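Local coordinates for protein histone-lysine N-methyltransferase SETMAR (Homo sapiens, PDB 3BO5) that dimethylates a lysine of histone H3 through its SET methyltransferase domain and, fused to a DNA-binding transposase-derived region, takes part in DNA double-strand break repair, at residues P60-V65 / C74-H79; E81-N86 / V102-V107; S177-A182 / K262-H267; D248-Y253 / F284-S289. The protein carries 2 engineered substitutions. One frame throughout, in Å; residues are numbered along the deposited sequence. Where two conformers were deposited one is given.

Contact 1: P60-V65 / C74-H79; sequences PGCICV and CSCLRH. With ZN (zinc ion), chain D; ZN (zinc ion), chain B.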
# COMPACT_ATOMS: atom_id res chain seq x y z
N PRO A 60 18.23 12.17 -6.60
CA PRO A 60 18.31 13.42 -7.37
C PRO A 60 17.54 13.45 -8.68
O PRO A 60 17.37 14.54 -9.25
CB PRO A 60 19.78 13.55 -7.70
CG PRO A 60 20.38 12.23 -7.55
CD PRO A 60 19.51 11.45 -6.54
N GLY A 61 17.08 12.29 -9.06
CA GLY A 61 16.22 12.19 -10.27
C GLY A 61 16.99 11.95 -11.56
O GLY A 61 18.24 11.79 -11.58
N CYS A 62 16.24 11.93 -12.67
CA CYS A 62 16.87 11.71 -13.97
C CYS A 62 17.14 13.04 -14.63
O CYS A 62 16.69 14.12 -14.19
CB CYS A 62 15.93 10.89 -14.83
SG CYS A 62 14.34 11.69 -15.18
N ILE A 63 17.90 12.92 -15.75
CA ILE A 63 18.29 14.16 -16.42
C ILE A 63 17.47 14.48 -17.64
O ILE A 63 17.78 15.43 -18.34
CB ILE A 63 19.78 14.13 -16.84
CG1 ILE A 63 20.05 13.07 -17.90
CG2 ILE A 63 20.68 13.95 -15.60
CD1 ILE A 63 21.51 13.08 -18.48
N CYS A 64 16.38 13.76 -17.84
CA CYS A 64 15.62 13.90 -19.07
C CYS A 64 14.88 15.20 -19.00
O CYS A 64 14.29 15.54 -17.95
CB CYS A 64 14.58 12.80 -19.11
SG CYS A 64 15.30 11.19 -18.78
N VAL A 65 15.03 16.01 -20.03
CA VAL A 65 14.18 17.20 -20.10
C VAL A 65 13.75 17.46 -21.52
O VAL A 65 12.57 17.81 -21.75
CB VAL A 65 14.84 18.44 -19.51
CG1 VAL A 65 16.16 18.78 -20.27
CG2 VAL A 65 13.76 19.63 -19.47
N CYS A 74 16.92 7.19 -19.42
CA CYS A 74 16.33 7.72 -18.18
C CYS A 74 16.84 6.92 -17.02
O CYS A 74 16.64 5.69 -16.97
CB CYS A 74 14.81 7.59 -18.24
SG CYS A 74 14.10 8.16 -16.68
N SER A 75 17.57 7.59 -16.13
CA SER A 75 18.17 6.85 -14.98
C SER A 75 17.13 6.38 -13.98
O SER A 75 17.39 5.56 -13.10
CB SER A 75 19.25 7.66 -14.25
OG SER A 75 18.81 8.95 -13.88
N CYS A 76 15.90 6.90 -14.11
CA CYS A 76 14.78 6.35 -13.35
C CYS A 76 14.20 5.04 -13.90
O CYS A 76 13.36 4.43 -13.21
CB CYS A 76 13.63 7.38 -13.21
SG CYS A 76 14.13 8.86 -12.42
N LEU A 77 14.58 4.66 -15.11
CA LEU A 77 14.03 3.52 -15.81
C LEU A 77 15.10 2.50 -16.13
O LEU A 77 15.12 1.96 -17.25
CB LEU A 77 13.38 3.94 -17.12
CG LEU A 77 12.14 4.80 -16.93
CD1 LEU A 77 11.46 5.18 -18.26
CD2 LEU A 77 11.14 4.13 -16.04
N ARG A 78 15.95 2.23 -15.18
CA ARG A 78 17.08 1.32 -15.45
C ARG A 78 16.68 -0.14 -15.65
O ARG A 78 17.53 -0.95 -16.07
CB ARG A 78 18.14 1.45 -14.37
CG ARG A 78 18.76 2.80 -14.36
CD ARG A 78 19.67 2.92 -13.18
NE ARG A 78 20.54 4.09 -13.24
CZ ARG A 78 20.69 4.95 -12.23
NH1 ARG A 78 21.52 5.98 -12.33
NH2 ARG A 78 19.99 4.77 -11.11
N HIS A 79 15.43 -0.48 -15.36
CA HIS A 79 14.92 -1.83 -15.55
C HIS A 79 13.64 -1.83 -16.39
O HIS A 79 12.73 -2.64 -16.21
CB HIS A 79 14.80 -2.55 -14.19
CG HIS A 79 16.13 -2.73 -13.53
ND1 HIS A 79 16.65 -1.82 -12.63
CD2 HIS A 79 17.07 -3.69 -13.68
CE1 HIS A 79 17.84 -2.23 -12.22
NE2 HIS A 79 18.13 -3.35 -12.86
ZN ZN D . 13.91 10.39 -17.10
ZN ZN B . 13.06 10.59 -13.48
O HOH W 1 18.49 10.16 -16.88
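Cys-62 and Ser-75 mark where two irregular segments, 60-65 and 74-79, run closest, their CA atoms 5.1 Å apart, and no direct hydrogen bond crosses between them. Metal does the joining instead. Cys-62 SG sits between its backbone N and carbonyl carbon (chi1 62°), a rotation that points the sulfur at two zinc ions at once, each 2.4 Å away. The first ion is also held by Cys-64 SG and Cys-74 SG, with Cys-69 as fourth ligand; the second takes Cys-76 SG together with Cys-105 and Cys-109. Packing follows from this: Cys-62 CB touches both Cys-76 SG, at 3.6 Å, and Cys-74 SG, at 3.8 Å. Ser-75 OG leans on the backbone, 3.4 Å from Cys-62 CA. One water spans the two segments, accepting from Ile-63 N at 3.0 Å and from Ser-75 N at 2.8 Å. Segment 74-79 is itself turned by a bond from Leu-77 N to Cys-74 O. This is part of the triangular three-zinc cluster of the pre-SET domain, and metal-sulfur bonds tie the two segments together. Because Cys-62, Cys-69 and Cys-105 each bridge two ions, nine cysteines fill twelve ligand positions; the shared sulfurs are probably thiolates.

Contact 2: E81-N86 / V102-V107; sequences ENYDDN and VFECNV. With ZN (zinc ion), chain B; ZN (zinc ion), chain C.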
# COMPACT_ATOMS: atom_id res chain seq x y z
N GLU A 81 10.37 0.04 -18.54
CA GLU A 81 9.27 0.87 -18.12
C GLU A 81 8.56 0.17 -16.99
O GLU A 81 8.41 -1.05 -17.04
CB GLU A 81 8.31 1.14 -19.26
CG GLU A 81 8.95 2.08 -20.30
CD GLU A 81 7.91 2.52 -21.34
OE1 GLU A 81 7.51 1.65 -22.14
OE2 GLU A 81 7.46 3.71 -21.29
N ASN A 82 8.12 0.91 -15.98
CA ASN A 82 7.34 0.29 -14.93
C ASN A 82 5.89 0.23 -15.34
O ASN A 82 5.18 -0.72 -14.91
CB ASN A 82 7.46 1.14 -13.67
CG ASN A 82 8.83 1.14 -13.13
OD1 ASN A 82 9.42 0.08 -12.87
ND2 ASN A 82 9.40 2.35 -12.96
N TYR A 83 5.45 1.21 -16.11
CA TYR A 83 4.05 1.36 -16.38
C TYR A 83 3.82 1.50 -17.87
O TYR A 83 4.70 1.98 -18.62
CB TYR A 83 3.49 2.62 -15.71
CG TYR A 83 3.84 2.68 -14.23
CD1 TYR A 83 3.24 1.79 -13.32
CD2 TYR A 83 4.78 3.61 -13.75
CE1 TYR A 83 3.51 1.84 -11.94
CE2 TYR A 83 5.05 3.68 -12.36
CZ TYR A 83 4.43 2.78 -11.49
OH TYR A 83 4.73 2.86 -10.17
N ASP A 84 2.62 1.09 -18.29
CA ASP A 84 2.21 1.36 -19.65
C ASP A 84 1.52 2.68 -19.81
O ASP A 84 1.47 3.51 -18.90
CB ASP A 84 1.35 0.21 -20.23
CG ASP A 84 0.03 0.07 -19.60
OD1 ASP A 84 -0.52 1.06 -19.06
OD2 ASP A 84 -0.51 -1.06 -19.74
N ASP A 85 1.05 2.93 -21.03
CA ASP A 85 0.52 4.23 -21.33
C ASP A 85 -0.81 4.49 -20.63
O ASP A 85 -1.22 5.68 -20.57
CB ASP A 85 0.39 4.45 -22.85
CG ASP A 85 -0.11 5.84 -23.17
OD1 ASP A 85 0.61 6.81 -22.87
OD2 ASP A 85 -1.24 5.97 -23.67
N ASN A 86 -1.45 3.43 -20.12
CA ASN A 86 -2.71 3.54 -19.37
C ASN A 86 -2.43 3.56 -17.90
O ASN A 86 -3.36 3.48 -17.12
CB ASN A 86 -3.63 2.39 -19.67
CG ASN A 86 -4.13 2.43 -21.07
OD1 ASN A 86 -4.47 3.51 -21.57
ND2 ASN A 86 -4.07 1.29 -21.75
N VAL A 102 11.55 -0.57 -8.31
CA VAL A 102 10.76 0.40 -9.04
C VAL A 102 11.02 1.81 -8.50
O VAL A 102 10.83 2.09 -7.27
CB VAL A 102 9.23 0.17 -8.91
CG1 VAL A 102 8.42 1.27 -9.59
CG2 VAL A 102 8.83 -1.24 -9.49
N PHE A 103 11.48 2.67 -9.44
CA PHE A 103 11.62 4.09 -9.12
C PHE A 103 10.73 4.87 -10.03
O PHE A 103 10.79 4.69 -11.21
CB PHE A 103 13.08 4.51 -9.35
CG PHE A 103 13.99 3.95 -8.34
CD1 PHE A 103 14.33 4.71 -7.20
CD2 PHE A 103 14.53 2.67 -8.52
CE1 PHE A 103 15.20 4.19 -6.22
CE2 PHE A 103 15.41 2.13 -7.53
CZ PHE A 103 15.73 2.89 -6.42
N GLU A 104 9.88 5.71 -9.47
CA GLU A 104 9.16 6.74 -10.28
C GLU A 104 10.02 7.99 -10.46
O GLU A 104 10.89 8.31 -9.62
CB GLU A 104 7.82 7.13 -9.62
CG GLU A 104 6.87 5.96 -9.67
CD GLU A 104 5.40 6.35 -9.45
OE1 GLU A 104 5.06 7.55 -9.21
OE2 GLU A 104 4.63 5.36 -9.49
N CYS A 105 9.70 8.76 -11.52
CA CYS A 105 10.27 10.11 -11.60
C CYS A 105 9.71 10.91 -10.42
O CYS A 105 8.64 10.61 -9.91
CB CYS A 105 9.98 10.70 -12.95
SG CYS A 105 10.92 9.92 -14.19
N ASN A 106 10.54 11.83 -9.90
CA ASN A 106 10.24 12.48 -8.65
C ASN A 106 10.24 13.99 -8.77
O ASN A 106 10.19 14.53 -9.84
CB ASN A 106 11.13 11.96 -7.54
CG ASN A 106 12.58 12.37 -7.68
OD1 ASN A 106 12.88 13.35 -8.35
ND2 ASN A 106 13.48 11.66 -6.98
N VAL A 107 10.23 14.66 -7.61
CA VAL A 107 10.06 16.12 -7.67
C VAL A 107 11.28 16.80 -8.35
O VAL A 107 11.19 17.95 -8.82
CB VAL A 107 9.82 16.65 -6.24
CG1 VAL A 107 11.06 16.48 -5.38
CG2 VAL A 107 9.28 18.11 -6.27
ZN ZN B . 13.06 10.59 -13.48
ZN ZN C . 10.14 11.13 -16.07
O HOH W 2 12.31 2.20 -12.11
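In the zinc-bearing pre-SET domain, Asn-82 and Tyr-83 dock against Val-102 and Glu-104, just ahead of a metal-binding cysteine. Tyr-83 sends its hydroxyl to the carboxylate: OH lies 2.6 Å from Glu-104 OE2 in a bond that counts as weak. The two side chains cross at about a right angle, with ring and carboxylate planes 87° apart, and Glu-104 CG comes up to the ring edge in its plane. That carboxylate has further partners, since OE2 also accepts from Val-120 N and OE1 from Gln-121 NE2; its orientation is therefore fixed from several directions. Asn-82 lays its amide alongside Val-102, the two side chains sliding past one another in opposite directions with Asn-82 CG 3.6 Å from Val-102 CG1. With CG beside its backbone N (chi1 -66°), Asn-82 can also reach a water, which accepts from ND2 at 3.0 Å and from Phe-103 N at 2.8 Å; Asn-117 OD1 takes the amide too. One residue past Glu-104, Cys-105 SG bridges two zinc ions, 2.4 Å from each, so the backbone leads from this contact straight into the cluster. The short, weakly bonded strand 102-103 runs parallel to strand 217-223, adding a pre-SET edge to the SET-domain sheet; Val-102 packs on Ile-220, and Tyr-83 and Glu-104 both rest on Val-222, which places this contact at the junction of the two domains.

Contact 3: S177-A182 / K262-H267; sequences SNYIIA and KERLDH. With SAH (S-adenosyl-L-homocysteine), chain F.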
# COMPACT_ATOMS: atom_id res chain seq x y z
N SER A 177 -7.39 -4.94 15.84
CA SER A 177 -7.00 -5.09 14.42
C SER A 177 -5.48 -4.81 14.44
O SER A 177 -5.01 -3.96 15.23
CB SER A 177 -7.75 -4.09 13.52
OG SER A 177 -9.18 -4.32 13.56
N ASN A 178 -4.72 -5.57 13.66
CA ASN A 178 -3.23 -5.48 13.64
C ASN A 178 -2.89 -4.82 12.31
O ASN A 178 -3.37 -5.33 11.28
CB ASN A 178 -2.68 -6.89 13.61
CG ASN A 178 -3.04 -7.67 14.86
OD1 ASN A 178 -3.97 -8.53 14.85
ND2 ASN A 178 -2.39 -7.35 15.93
N TYR A 179 -2.10 -3.73 12.32
CA TYR A 179 -1.84 -3.04 11.03
C TYR A 179 -0.40 -2.88 10.64
O TYR A 179 -0.11 -2.44 9.52
CB TYR A 179 -2.42 -1.59 11.10
CG TYR A 179 -3.89 -1.44 11.36
CD1 TYR A 179 -4.35 -1.32 12.65
CD2 TYR A 179 -4.80 -1.42 10.32
CE1 TYR A 179 -5.73 -1.22 12.89
CE2 TYR A 179 -6.12 -1.29 10.50
CZ TYR A 179 -6.62 -1.17 11.82
OH TYR A 179 -7.96 -1.07 12.12
N ILE A 180 0.57 -3.19 11.53
CA ILE A 180 1.94 -2.94 11.17
C ILE A 180 2.36 -3.89 10.07
O ILE A 180 2.02 -5.09 10.12
CB ILE A 180 2.87 -3.13 12.40
CG1 ILE A 180 2.39 -2.19 13.51
CG2 ILE A 180 4.31 -2.81 12.02
CD1 ILE A 180 3.33 -2.24 14.72
N ILE A 181 3.13 -3.40 9.10
CA ILE A 181 3.66 -4.27 8.07
C ILE A 181 5.18 -4.07 8.02
O ILE A 181 5.71 -2.94 8.24
CB ILE A 181 3.04 -3.96 6.64
CG1 ILE A 181 3.41 -5.04 5.67
CG2 ILE A 181 3.46 -2.55 6.15
CD1 ILE A 181 2.63 -4.92 4.30
N ALA A 182 5.87 -5.17 7.76
CA ALA A 182 7.33 -5.17 7.64
C ALA A 182 7.74 -5.49 6.22
O ALA A 182 7.37 -6.52 5.65
CB ALA A 182 7.97 -6.20 8.61
N LYS A 262 7.01 -8.97 2.43
CA LYS A 262 6.08 -7.91 2.80
C LYS A 262 5.11 -8.59 3.75
O LYS A 262 4.19 -9.27 3.33
CB LYS A 262 5.37 -7.31 1.55
CG LYS A 262 6.33 -6.51 0.59
CD LYS A 262 6.05 -6.58 -0.92
CE LYS A 262 6.53 -7.88 -1.45
NZ LYS A 262 7.03 -7.77 -2.82
N GLU A 263 5.39 -8.47 5.06
CA GLU A 263 4.66 -9.26 6.05
C GLU A 263 3.94 -8.41 7.07
O GLU A 263 4.56 -7.59 7.77
CB GLU A 263 5.66 -10.11 6.83
CG GLU A 263 6.43 -10.98 5.85
CD GLU A 263 7.56 -11.72 6.51
OE1 GLU A 263 8.57 -11.08 6.83
OE2 GLU A 263 7.39 -12.93 6.71
N ARG A 264 2.65 -8.68 7.21
CA ARG A 264 1.90 -8.05 8.29
C ARG A 264 2.24 -8.70 9.63
O ARG A 264 2.40 -9.91 9.72
CB ARG A 264 0.39 -8.14 8.04
CG ARG A 264 0.00 -7.21 6.93
CD ARG A 264 -0.29 -5.81 7.45
NE ARG A 264 -1.46 -5.64 8.26
CZ ARG A 264 -2.66 -5.23 7.79
NH1 ARG A 264 -2.76 -4.89 6.50
NH2 ARG A 264 -3.69 -5.10 8.61
N LEU A 265 2.33 -7.89 10.68
CA LEU A 265 2.81 -8.46 11.97
C LEU A 265 1.66 -8.49 12.97
O LEU A 265 0.74 -7.66 12.91
CB LEU A 265 3.89 -7.54 12.53
CG LEU A 265 5.08 -7.28 11.58
CD1 LEU A 265 6.05 -6.32 12.32
CD2 LEU A 265 5.74 -8.51 11.07
N ASP A 266 1.74 -9.45 13.91
CA ASP A 266 0.79 -9.36 15.02
C ASP A 266 1.49 -9.86 16.28
O ASP A 266 2.71 -10.12 16.28
CB ASP A 266 -0.50 -10.10 14.70
CG ASP A 266 -0.41 -11.60 14.88
OD1 ASP A 266 0.70 -12.14 14.69
OD2 ASP A 266 -1.52 -12.24 15.14
N HIS A 267 0.71 -9.94 17.34
CA HIS A 267 1.26 -10.45 18.58
C HIS A 267 0.48 -11.67 18.98
O HIS A 267 -0.76 -11.74 18.82
CB HIS A 267 1.13 -9.41 19.67
CG HIS A 267 1.69 -9.84 21.00
ND1 HIS A 267 2.99 -10.26 21.16
CD2 HIS A 267 1.12 -9.90 22.22
CE1 HIS A 267 3.20 -10.57 22.43
NE2 HIS A 267 2.09 -10.35 23.10
N SAH F . -10.93 -5.15 9.35
CA SAH F . -9.99 -4.06 9.76
CB SAH F . -9.16 -3.53 8.56
CG SAH F . -8.00 -4.49 8.27
SD SAH F . -6.76 -4.48 9.60
C SAH F . -10.80 -2.95 10.45
O SAH F . -11.98 -3.12 10.74
OXT SAH F . -10.20 -1.85 10.69
C5' SAH F . -6.58 -6.25 9.88
C4' SAH F . -7.69 -6.89 10.71
O4' SAH F . -8.87 -7.09 9.94
C3' SAH F . -7.34 -8.27 11.20
O3' SAH F . -6.57 -8.20 12.43
C2' SAH F . -8.68 -8.92 11.40
O2' SAH F . -9.38 -8.37 12.54
C1' SAH F . -9.43 -8.39 10.20
N9 SAH F . -9.20 -9.18 8.98
C8 SAH F . -8.58 -8.78 7.80
N7 SAH F . -8.67 -9.76 6.92
C5 SAH F . -9.36 -10.78 7.47
C6 SAH F . -9.69 -12.06 6.96
N6 SAH F . -9.45 -12.50 5.72
N1 SAH F . -10.38 -12.88 7.85
C2 SAH F . -10.69 -12.47 9.11
N3 SAH F . -10.41 -11.23 9.64
C4 SAH F . -9.69 -10.46 8.79
O HOH W 3 -0.49 -6.25 10.75
O HOH W 4 0.46 -5.03 13.87
O HOH W 5 9.24 -8.77 5.75
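Arg-264 reaches across to Asn-178, its NH2 donating to the backbone O at 2.7 Å and 168°, with the oxygen in the guanidinium plane and the donor in the carbonyl plane. The same nitrogen has the sulfur of the methylation product at its edge: NH2 lies 3.3 Å from SD of S-adenosyl-L-homocysteine. The arginine gets there by folding back, bent at chi2 (-87°) and chi3 (-69°). Its NE gives a bond of 2.7 Å to a water that in turn donates to Ile-180 O and Leu-265 O. Beside it, Tyr-179 OH donates to SAH OXT at 2.8 Å, and Asn-178 N makes a weak bond to the ribose O3'. Replacing Arg-264 by a leucine would probably leave Asn-178 O and the water without their donors and set this wall of the cofactor pocket free to shift. Behind this shell lies the antiparallel pairing of strands 181-185 and 260-266, part of the curled sheet work of the SET domain: Ala-182 and Glu-263 are a hydrogen-bonded pair, N to O 2.8 Å each way, and Ile-181 faces Arg-264 as a non-hydrogen-bonded pair. Leu-265 N extends the pairing to Ile-180 O at 2.9 Å. Ile-180 CG2 and Leu-265 CD1 meet 3.9 Å apart, and both side chains touch Val-165 of helix 162-169. Further out, Tyr-247 OH bonds to Arg-264 NH1 while the ring of Tyr-249 makes a cation-pi contact with the guanidinium; Tyr-155 OH holds Tyr-179 O.

Contact 4: D248-Y253 / F284-S289; sequences DYSGRY and FLPFDS. With SAH (S-adenosyl-L-homocysteine), chain F.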
# COMPACT_ATOMS: atom_id res chain seq x y z
N ASP A 248 -2.52 -9.90 0.15
CA ASP A 248 -2.08 -11.04 0.94
C ASP A 248 -1.20 -10.59 2.07
O ASP A 248 -0.12 -10.05 1.83
CB ASP A 248 -1.32 -11.97 0.02
CG ASP A 248 -0.65 -13.16 0.73
OD1 ASP A 248 -0.81 -13.39 1.95
OD2 ASP A 248 0.01 -13.91 -0.09
N TYR A 249 -1.69 -10.76 3.32
CA TYR A 249 -0.92 -10.25 4.46
C TYR A 249 0.45 -10.95 4.60
O TYR A 249 1.29 -10.42 5.32
CB TYR A 249 -1.70 -10.44 5.76
CG TYR A 249 -2.82 -9.46 5.98
CD1 TYR A 249 -3.25 -8.59 4.97
CD2 TYR A 249 -3.44 -9.38 7.24
CE1 TYR A 249 -4.32 -7.71 5.20
CE2 TYR A 249 -4.46 -8.49 7.49
CZ TYR A 249 -4.90 -7.65 6.44
OH TYR A 249 -5.92 -6.81 6.74
N SER A 250 0.65 -12.15 3.99
CA SER A 250 1.97 -12.77 4.02
C SER A 250 2.89 -12.26 2.96
O SER A 250 4.10 -12.57 2.97
CB SER A 250 1.84 -14.30 3.83
OG SER A 250 1.53 -14.57 2.49
N GLY A 251 2.31 -11.50 2.01
CA GLY A 251 3.08 -10.94 0.92
C GLY A 251 3.51 -11.96 -0.11
O GLY A 251 4.25 -11.59 -1.05
N ARG A 252 3.01 -13.20 0.02
CA ARG A 252 3.43 -14.25 -0.95
C ARG A 252 2.84 -14.16 -2.34
O ARG A 252 3.50 -14.56 -3.32
CB ARG A 252 3.15 -15.63 -0.41
CG ARG A 252 4.11 -15.99 0.66
CD ARG A 252 3.75 -17.30 1.08
NE ARG A 252 2.52 -17.18 1.82
CZ ARG A 252 1.87 -18.21 2.31
NH1 ARG A 252 2.40 -19.45 2.13
NH2 ARG A 252 0.74 -17.99 2.99
N TYR A 253 1.61 -13.66 -2.44
CA TYR A 253 0.89 -13.57 -3.73
C TYR A 253 1.74 -12.92 -4.81
O TYR A 253 2.16 -11.73 -4.72
CB TYR A 253 -0.42 -12.79 -3.55
CG TYR A 253 -1.25 -12.65 -4.79
CD1 TYR A 253 -1.79 -13.78 -5.40
CD2 TYR A 253 -1.53 -11.40 -5.32
CE1 TYR A 253 -2.62 -13.64 -6.56
CE2 TYR A 253 -2.34 -11.26 -6.46
CZ TYR A 253 -2.84 -12.39 -7.08
OH TYR A 253 -3.64 -12.22 -8.23
N PHE A 284 -6.19 -19.56 8.01
CA PHE A 284 -5.57 -18.68 8.99
C PHE A 284 -5.02 -17.42 8.36
O PHE A 284 -4.51 -17.41 7.22
CB PHE A 284 -4.62 -19.35 10.01
CG PHE A 284 -3.11 -18.85 9.97
CD1 PHE A 284 -2.30 -19.10 8.90
CD2 PHE A 284 -2.55 -18.20 11.07
CE1 PHE A 284 -0.96 -18.67 8.88
CE2 PHE A 284 -1.22 -17.75 11.06
CZ PHE A 284 -0.42 -18.00 9.98
N LEU A 285 -5.13 -16.35 9.14
CA LEU A 285 -4.62 -15.09 8.73
C LEU A 285 -3.12 -15.11 8.93
O LEU A 285 -2.64 -15.29 10.08
CB LEU A 285 -5.35 -14.01 9.58
CG LEU A 285 -5.98 -12.77 9.07
CD1 LEU A 285 -6.83 -13.14 7.85
CD2 LEU A 285 -6.75 -12.21 10.24
N PRO A 286 -2.35 -14.97 7.86
CA PRO A 286 -0.90 -15.22 7.93
C PRO A 286 -0.05 -14.05 8.44
O PRO A 286 0.85 -13.59 7.71
CB PRO A 286 -0.54 -15.60 6.51
CG PRO A 286 -1.51 -14.64 5.66
CD PRO A 286 -2.79 -14.64 6.48
N PHE A 287 -0.31 -13.63 9.67
CA PHE A 287 0.60 -12.66 10.33
C PHE A 287 1.90 -13.33 10.72
O PHE A 287 1.93 -14.54 10.99
CB PHE A 287 -0.07 -12.12 11.59
CG PHE A 287 -1.22 -11.24 11.35
CD1 PHE A 287 -1.06 -9.92 10.89
CD2 PHE A 287 -2.52 -11.68 11.67
CE1 PHE A 287 -2.17 -9.08 10.69
CE2 PHE A 287 -3.61 -10.87 11.49
CZ PHE A 287 -3.47 -9.54 11.01
N ASP A 288 2.97 -12.52 10.76
CA ASP A 288 4.18 -12.90 11.46
C ASP A 288 4.01 -12.46 12.90
O ASP A 288 3.90 -11.26 13.20
CB ASP A 288 5.39 -12.25 10.82
CG ASP A 288 6.69 -12.59 11.56
OD1 ASP A 288 6.71 -13.65 12.23
OD2 ASP A 288 7.68 -11.81 11.48
N SER A 289 3.98 -13.44 13.81
CA SER A 289 3.66 -13.22 15.22
C SER A 289 4.88 -12.99 16.07
O SER A 289 5.91 -13.65 15.86
CB SER A 289 2.91 -14.43 15.75
OG SER A 289 1.76 -14.63 14.94
N SAH F . -10.93 -5.15 9.35
CA SAH F . -9.99 -4.06 9.76
CB SAH F . -9.16 -3.53 8.56
CG SAH F . -8.00 -4.49 8.27
SD SAH F . -6.76 -4.48 9.60
C SAH F . -10.80 -2.95 10.45
O SAH F . -11.98 -3.12 10.74
OXT SAH F . -10.20 -1.85 10.69
C5' SAH F . -6.58 -6.25 9.88
C4' SAH F . -7.69 -6.89 10.71
O4' SAH F . -8.87 -7.09 9.94
C3' SAH F . -7.34 -8.27 11.20
O3' SAH F . -6.57 -8.20 12.43
C2' SAH F . -8.68 -8.92 11.40
O2' SAH F . -9.38 -8.37 12.54
C1' SAH F . -9.43 -8.39 10.20
N9 SAH F . -9.20 -9.18 8.98
C8 SAH F . -8.58 -8.78 7.80
N7 SAH F . -8.67 -9.76 6.92
C5 SAH F . -9.36 -10.78 7.47
C6 SAH F . -9.69 -12.06 6.96
N6 SAH F . -9.45 -12.50 5.72
N1 SAH F . -10.38 -12.88 7.85
C2 SAH F . -10.69 -12.47 9.11
N3 SAH F . -10.41 -11.23 9.64
C4 SAH F . -9.69 -10.46 8.79
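Asp-248 OD1, at the margin of the contact with Pro-286 CG, is gripped twice by Ser-250: the backbone N comes in at 2.8 Å and OG at 2.7 Å, both from the same face of the carboxylate plane. Ser-250 OG, between its backbone N and carbonyl carbon (chi1 74°), is turned back to the carboxylate. The other oxygen, OD2, accepts from Tyr-253 N at 2.9 Å. The serine relays the grip, because its OG, while donating to the aspartate, accepts from Arg-252 NE at 2.9 Å, in the guanidinium plane, and from Arg-252 N. An Asx turn, an ST turn and a type I turn thus overlap in one compact bend. A leucine in place of Asp-248 would probably leave the amides of Ser-250 and Tyr-253 without their acceptors and let the bend slacken. Against this hydrogen-bonded bend packs Pro-286, centre of an inverse gamma turn, with CB 3.8 Å from Ser-250 CB and CG 3.7 Å from Ser-250 N. The side chains of Tyr-249 and Phe-287 run side by side, pointing the same way, CD2 to CE1 3.7 Å, their rings oblique at 55°. Both reach S-adenosyl-L-homocysteine: Tyr-249 OH, which bonds to Leu-209 O, stands 3.3 Å from C5', while Phe-287 nears the ribose and Leu-285 the adenine. Tyr-249 ends the ELSYDY sequence that begins with strand 244-247, and NHSC starts on strand 210-211, whose His-211 touches Asp-248, Pro-286 and Leu-285; these are the two halves of the SET-domain pseudoknot. Beyond it, post-SET strand 288-289 runs parallel to strand 260-266.

The four contacts fall into two pairs on opposite sides of the chain's centre. Contacts 1 and 2, centres about 10 Å apart, share one zinc ion: Cys-76 SG of the first lies 3.8 Å from Cys-105 SG of the second. Contacts 3 and 4, centres about 9 Å apart, both border S-adenosyl-L-homocysteine and are joined by polar links, Asp-266 OD1 to Ser-289 OG at 2.7 Å and Arg-264 O to Asp-288 N at 2.9 Å, both probable hydrogen bonds. About 28 Å separates the centre of contact 2 from those of contacts 3 and 4, yet all three reach the same sheet. Zinc is found at both ends: the three-ion cluster at contacts 1 and 2, and a fourth ion near contact 4.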